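Long-range contacts in mandelate racemase/muconate lactonizing enzyme-like protein (PDB 2QQ6), which probably acts as a magnesium-dependent lyase of the enolase superfamily, in the mandelate racemase/muconate lactonizing enzyme group: residues A137-G142 / D216-F221; P178-F183 / P190-A195. All coordinates share one frame; numbering follows the deposited sequence.

Interaction 1: A137-G142 / D216-F221; sequences AHHIEG and DMHGRF. With MG (magnesium ion), chain D.
Arg-220 and His-138 make the one stack between the two loops: the guanidinium lies flat over a face of the imidazole, with centres 4.0 Å apart and planes 19° from parallel. CE1 of His-138 sits over the guanidinium face, offset toward its rim. The arginine chain gets there by a bend at chi2 (-90°), which turns the rest of it toward the 137-142 loop. Along its edge the same guanidinium runs past the backbone of Ala-137, with NH2 3.0 Å from O of Ala-137. NH2 is hydrogen-bonded to O of Ala-136 and NE forms a salt bridge with Asp-173, so the guanidinium has polar partners beyond the ring stacked on its face.

The apolar part is a CH-pi contact. CB of Ala-137 stands 3.8 Å from the centroid of the His-218 ring, 11° off its normal and so nearly over the middle; on the opposite face CG of Asp-216 lies offset toward the rim. His-139 comes to the edge of that ring, its CE1 4.2 Å from ND1 of His-218, while its NE2 bonds Asp-171. ND1 of His-218 binds Asp-173, which thus holds both this ring and Arg-220. Phe-79 of the second subunit meets the His-218 ring at about a right angle.

OD2 of Asp-216 binds magnesium at 2.2 Å, together with Glu-242 and Glu-268; OD1 accepts the backbone N of His-218 at 2.6 Å, closing an Asx turn, with the N-H meeting OD1 from above the carboxylate plane. Carboxylates at successive strand ends of a TIM barrel sharing one magnesium, with beta-alpha loops packed beside them, are the hallmark of the enolase superfamily active site.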
loop_
_atom_site.group_PDB
_atom_site.type_symbol
_atom_site.label_atom_id
_atom_site.label_comp_id
_atom_site.label_asym_id
_atom_site.label_seq_id
_atom_site.Cartn_x
_atom_site.Cartn_y
_atom_site.Cartn_z
ATOM N N ALA B 137 -17.570 3.330 1.267
ATOM C CA ALA B 137 -18.527 3.118 0.176
ATOM C C ALA B 137 -19.849 2.460 0.552
ATOM O O ALA B 137 -20.525 1.881 -0.305
ATOM C CB ALA B 137 -17.865 2.317 -0.950
ATOM N N HIS B 138 -20.217 2.530 1.827
ATOM C CA HIS B 138 -21.490 1.963 2.255
ATOM C C HIS B 138 -22.585 3.019 2.103
ATOM O O HIS B 138 -22.299 4.219 2.062
ATOM C CB HIS B 138 -21.370 1.458 3.684
ATOM C CG HIS B 138 -20.608 0.176 3.784
ATOM N ND1 HIS B 138 -21.048 -0.993 3.199
ATOM C CD2 HIS B 138 -19.420 -0.118 4.361
ATOM C CE1 HIS B 138 -20.164 -1.950 3.412
ATOM N NE2 HIS B 138 -19.166 -1.447 4.115
ATOM N N HIS B 139 -23.835 2.586 1.995
ATOM C CA HIS B 139 -24.906 3.545 1.782
ATOM C C HIS B 139 -25.632 3.987 3.024
ATOM O O HIS B 139 -26.272 3.198 3.718
ATOM C CB HIS B 139 -25.866 3.008 0.729
ATOM C CG HIS B 139 -25.174 2.651 -0.548
ATOM N ND1 HIS B 139 -24.475 1.473 -0.705
ATOM C CD2 HIS B 139 -24.969 3.366 -1.679
ATOM C CE1 HIS B 139 -23.866 1.479 -1.877
ATOM N NE2 HIS B 139 -24.148 2.615 -2.487
ATOM N N ILE B 140 -25.503 5.287 3.269
ATOM C CA ILE B 140 -26.060 5.994 4.413
ATOM C C ILE B 140 -27.582 6.144 4.455
ATOM O O ILE B 140 -28.253 6.141 3.420
ATOM C CB ILE B 140 -25.439 7.403 4.482
ATOM C CG1 ILE B 140 -25.833 8.194 3.224
ATOM C CG2 ILE B 140 -23.919 7.292 4.597
ATOM C CD1 ILE B 140 -25.157 9.538 3.082
ATOM N N GLU B 141 -28.096 6.284 5.678
ATOM C CA GLU B 141 -29.515 6.483 5.972
ATOM C C GLU B 141 -30.507 5.663 5.155
ATOM O O GLU B 141 -31.399 6.222 4.500
ATOM C CB GLU B 141 -29.861 7.975 5.849
ATOM C CG GLU B 141 -29.671 8.579 4.457
ATOM C CD GLU B 141 -29.901 10.092 4.432
ATOM O OE1 GLU B 141 -29.151 10.822 5.121
ATOM O OE2 GLU B 141 -30.832 10.547 3.723
ATOM N N GLY B 142 -30.357 4.339 5.213
ATOM C CA GLY B 142 -31.254 3.461 4.480
ATOM C C GLY B 142 -30.620 2.477 3.501
ATOM O O GLY B 142 -30.648 1.263 3.747
ATOM N N ASP B 216 -21.808 -0.335 -10.247
ATOM C CA ASP B 216 -20.737 -0.681 -9.314
ATOM C C ASP B 216 -21.252 -1.605 -8.224
ATOM O O ASP B 216 -22.344 -1.404 -7.698
ATOM C CB ASP B 216 -20.182 0.591 -8.660
ATOM C CG ASP B 216 -18.808 0.394 -8.031
ATOM O OD1 ASP B 216 -18.453 -0.739 -7.632
ATOM O OD2 ASP B 216 -18.080 1.399 -7.910
HETATM N N MSE B 217 -20.456 -2.619 -7.893
HETATM C CA MSE B 217 -20.797 -3.565 -6.834
HETATM C C MSE B 217 -19.870 -3.402 -5.635
HETATM O O MSE B 217 -19.956 -4.142 -4.666
HETATM C CB MSE B 217 -20.712 -4.996 -7.348
HETATM C CG MSE B 217 -21.720 -5.335 -8.423
HETATM SE SE MSE B 217 -21.920 -7.309 -8.728
HETATM C CE MSE B 217 -20.967 -7.465 -10.392
ATOM N N HIS B 218 -18.973 -2.428 -5.724
ATOM C CA HIS B 218 -18.015 -2.139 -4.666
ATOM C C HIS B 218 -17.316 -3.369 -4.113
ATOM O O HIS B 218 -16.979 -3.424 -2.936
ATOM C CB HIS B 218 -18.705 -1.350 -3.551
ATOM C CG HIS B 218 -19.009 0.063 -3.940
ATOM N ND1 HIS B 218 -20.274 0.604 -3.862
ATOM C CD2 HIS B 218 -18.227 1.021 -4.493
ATOM C CE1 HIS B 218 -20.258 1.827 -4.357
ATOM N NE2 HIS B 218 -19.027 2.105 -4.749
ATOM N N GLY B 219 -17.111 -4.348 -4.998
ATOM C CA GLY B 219 -16.461 -5.615 -4.679
ATOM C C GLY B 219 -16.720 -6.176 -3.299
ATOM O O GLY B 219 -15.849 -6.135 -2.435
ATOM N N ARG B 220 -17.909 -6.735 -3.101
ATOM C CA ARG B 220 -18.277 -7.274 -1.796
ATOM C C ARG B 220 -18.767 -8.714 -1.833
ATOM O O ARG B 220 -19.162 -9.233 -0.787
ATOM C CB ARG B 220 -19.418 -6.458 -1.166
ATOM C CG ARG B 220 -19.436 -4.972 -1.440
ATOM C CD ARG B 220 -18.671 -4.188 -0.408
ATOM N NE ARG B 220 -18.983 -2.770 -0.518
ATOM C CZ ARG B 220 -18.415 -1.823 0.216
ATOM N NH1 ARG B 220 -17.496 -2.139 1.121
ATOM N NH2 ARG B 220 -18.769 -0.562 0.043
ATOM N N PHE B 221 -18.744 -9.376 -2.990
ATOM C CA PHE B 221 -19.308 -10.726 -3.040
ATOM C C PHE B 221 -18.471 -11.918 -3.457
ATOM O O PHE B 221 -17.442 -11.789 -4.122
ATOM C CB PHE B 221 -20.574 -10.682 -3.886
ATOM C CG PHE B 221 -21.370 -9.443 -3.662
ATOM C CD1 PHE B 221 -21.021 -8.256 -4.298
ATOM C CD2 PHE B 221 -22.424 -9.432 -2.754
ATOM C CE1 PHE B 221 -21.709 -7.084 -4.031
ATOM C CE2 PHE B 221 -23.122 -8.264 -2.478
ATOM C CZ PHE B 221 -22.767 -7.089 -3.113
HETATM MG MG MG D . -16.103 2.454 -7.770
#

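Interaction 2: P178-F183 / P190-A195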
loop_
_atom_site.group_PDB
_atom_site.type_symbol
_atom_site.label_atom_id
_atom_site.label_comp_id
_atom_site.label_asym_id
_atom_site.label_seq_id
_atom_site.Cartn_x
_atom_site.Cartn_y
_atom_site.Cartn_z
ATOM N N PRO B 178 -31.121 -4.374 5.465
ATOM C CA PRO B 178 -31.907 -5.439 6.095
ATOM C C PRO B 178 -31.988 -6.716 5.269
ATOM O O PRO B 178 -32.240 -7.785 5.814
ATOM C CB PRO B 178 -33.273 -4.789 6.282
ATOM C CG PRO B 178 -33.360 -3.872 5.101
ATOM C CD PRO B 178 -31.987 -3.239 5.095
ATOM N N LEU B 179 -31.770 -6.613 3.961
ATOM C CA LEU B 179 -31.849 -7.787 3.098
ATOM C C LEU B 179 -30.554 -8.594 2.961
ATOM O O LEU B 179 -30.515 -9.571 2.223
ATOM C CB LEU B 179 -32.343 -7.385 1.707
ATOM C CG LEU B 179 -33.753 -6.793 1.622
ATOM C CD1 LEU B 179 -34.065 -6.394 0.187
ATOM C CD2 LEU B 179 -34.766 -7.805 2.120
ATOM N N HIS B 180 -29.503 -8.197 3.672
ATOM C CA HIS B 180 -28.224 -8.899 3.606
ATOM C C HIS B 180 -28.011 -9.696 4.897
ATOM O O HIS B 180 -27.723 -9.131 5.944
ATOM C CB HIS B 180 -27.098 -7.886 3.423
ATOM C CG HIS B 180 -25.831 -8.473 2.880
ATOM N ND1 HIS B 180 -25.220 -9.578 3.437
ATOM C CD2 HIS B 180 -25.050 -8.094 1.843
ATOM C CE1 HIS B 180 -24.117 -9.852 2.763
ATOM N NE2 HIS B 180 -23.990 -8.965 1.793
ATOM N N ARG B 181 -28.141 -11.015 4.807
ATOM C CA ARG B 181 -28.006 -11.900 5.960
ATOM C C ARG B 181 -26.749 -11.815 6.824
ATOM O O ARG B 181 -26.836 -11.898 8.049
ATOM C CB ARG B 181 -28.177 -13.358 5.525
ATOM C CG ARG B 181 -29.596 -13.877 5.539
ATOM C CD ARG B 181 -29.616 -15.392 5.325
ATOM N NE ARG B 181 -30.923 -15.959 5.637
ATOM C CZ ARG B 181 -31.465 -15.977 6.857
ATOM N NH1 ARG B 181 -30.805 -15.465 7.895
ATOM N NH2 ARG B 181 -32.680 -16.491 7.039
ATOM N N ASP B 182 -25.586 -11.673 6.202
ATOM C CA ASP B 182 -24.344 -11.637 6.960
ATOM C C ASP B 182 -23.382 -10.601 6.393
ATOM O O ASP B 182 -23.258 -10.459 5.175
ATOM C CB ASP B 182 -23.718 -13.029 6.929
ATOM C CG ASP B 182 -22.555 -13.176 7.882
ATOM O OD1 ASP B 182 -21.475 -12.620 7.602
ATOM O OD2 ASP B 182 -22.719 -13.852 8.915
ATOM N N PHE B 183 -22.690 -9.890 7.278
ATOM C CA PHE B 183 -21.765 -8.847 6.859
ATOM C C PHE B 183 -20.371 -9.333 6.470
ATOM O O PHE B 183 -19.618 -8.608 5.821
ATOM C CB PHE B 183 -21.679 -7.799 7.980
ATOM C CG PHE B 183 -20.700 -6.672 7.721
ATOM C CD1 PHE B 183 -19.367 -6.788 8.099
ATOM C CD2 PHE B 183 -21.123 -5.492 7.125
ATOM C CE1 PHE B 183 -18.482 -5.748 7.901
ATOM C CE2 PHE B 183 -20.246 -4.447 6.922
ATOM C CZ PHE B 183 -18.919 -4.574 7.307
ATOM N N PRO B 190 -31.786 -14.519 -1.903
ATOM C CA PRO B 190 -32.764 -14.579 -2.993
ATOM C C PRO B 190 -33.452 -13.230 -3.245
ATOM O O PRO B 190 -33.439 -12.715 -4.361
ATOM C CB PRO B 190 -33.737 -15.656 -2.510
ATOM C CG PRO B 190 -32.849 -16.602 -1.795
ATOM C CD PRO B 190 -31.964 -15.665 -0.987
ATOM N N ARG B 191 -34.030 -12.667 -2.189
ATOM C CA ARG B 191 -34.743 -11.388 -2.240
ATOM C C ARG B 191 -33.870 -10.125 -2.380
ATOM O O ARG B 191 -34.306 -9.124 -2.944
ATOM C CB ARG B 191 -35.630 -11.280 -0.994
ATOM C CG ARG B 191 -36.194 -9.899 -0.733
ATOM C CD ARG B 191 -36.801 -9.842 0.653
ATOM N NE ARG B 191 -38.068 -10.560 0.735
ATOM C CZ ARG B 191 -38.708 -10.808 1.873
ATOM N NH1 ARG B 191 -38.194 -10.402 3.032
ATOM N NH2 ARG B 191 -39.873 -11.445 1.850
ATOM N N GLU B 192 -32.658 -10.176 -1.840
ATOM C CA GLU B 192 -31.691 -9.082 -1.911
ATOM C C GLU B 192 -31.269 -8.982 -3.382
ATOM O O GLU B 192 -30.959 -7.906 -3.909
ATOM C CB GLU B 192 -30.485 -9.432 -1.030
ATOM C CG GLU B 192 -29.290 -8.496 -1.096
ATOM C CD GLU B 192 -28.040 -9.085 -0.424
ATOM O OE1 GLU B 192 -27.012 -8.379 -0.354
ATOM O OE2 GLU B 192 -28.077 -10.252 0.034
ATOM N N HIS B 193 -31.277 -10.138 -4.032
ATOM C CA HIS B 193 -30.919 -10.255 -5.432
ATOM C C HIS B 193 -31.981 -9.592 -6.310
ATOM O O HIS B 193 -31.658 -8.824 -7.211
ATOM C CB HIS B 193 -30.791 -11.737 -5.785
ATOM C CG HIS B 193 -30.495 -11.998 -7.229
ATOM N ND1 HIS B 193 -29.237 -12.328 -7.683
ATOM C CD2 HIS B 193 -31.299 -11.985 -8.318
ATOM C CE1 HIS B 193 -29.280 -12.509 -8.991
ATOM N NE2 HIS B 193 -30.519 -12.305 -9.400
ATOM N N GLU B 194 -33.252 -9.885 -6.052
ATOM C CA GLU B 194 -34.317 -9.297 -6.849
ATOM C C GLU B 194 -34.289 -7.802 -6.636
ATOM O O GLU B 194 -34.477 -7.032 -7.567
ATOM C CB GLU B 194 -35.681 -9.838 -6.431
ATOM C CG GLU B 194 -35.717 -11.336 -6.203
ATOM C CD GLU B 194 -35.183 -12.137 -7.382
ATOM O OE1 GLU B 194 -34.547 -13.194 -7.135
ATOM O OE2 GLU B 194 -35.406 -11.719 -8.545
ATOM N N ALA B 195 -34.048 -7.394 -5.400
ATOM C CA ALA B 195 -33.998 -5.978 -5.072
ATOM C C ALA B 195 -33.007 -5.261 -5.972
ATOM O O ALA B 195 -33.299 -4.198 -6.512
ATOM C CB ALA B 195 -33.609 -5.794 -3.614
#
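Glu-192 and Leu-179 join the first turn of helix 190-207 to the loop that leads into it, within a beta-alpha-beta crossover of the TIM barrel: strand 167-171, this loop, the helix, then parallel strand 212-216. CB of Glu-192 starts beside the loop backbone, 3.3 Å from O of Leu-179, and also touches CB of Leu-179 at 3.9 Å. CG lies anti to the residue's own backbone N (chi1 173°) and passes the same carbonyl O. From there the chain runs extended, which carries CD to 3.9 Å from CD2 of His-180. Both oxygens lie on the same side of the His-180 ring: OE1 comes obliquely onto its CG-CD2 bond, 3.0 Å from CD2, while OE2 is farther over that face, offset toward the rim; ring and carboxylate planes are 54° apart. OE2 also accepts the backbone N of Ser-189, three residues earlier, which is the glutamate half of a capping box; the serine OG is instead bonded to O of Leu-179, so loop and helix end are tied through one serine. With an alanine in place of Glu-192, the Ser-189 N-H would probably lose its carboxylate mate and a gap would open beside the His-180 ring.

Leu-179 adds the apolar side of the contact, also packing on Phe-145. Its fork spreads over the helix: CD2 crosses the aliphatic part of Arg-191 at CG and CD, near the guanidinium edge, and CD1 reaches one turn further, 3.9 Å from CB of Ala-195.

Interaction 1 is a surface contact close to the magnesium, its centre about 17 Å from that of the chain; interaction 2 is partly buried yet farther out, at about 29 Å, away from the metal site. Interaction 1 joins two barrel loops distant in sequence through stacking, a CH-pi contact and charged partners. Interaction 2 ties a loop to the helix directly following it, with leucine packing and a carboxylate turned back to the helix start. Both involve the loop after strand 167-171: it supplies Asp-173 to the first and residues 178-183 to the second. They meet where NE2 of His-138 packs 4.2 Å from CE2 of Phe-183.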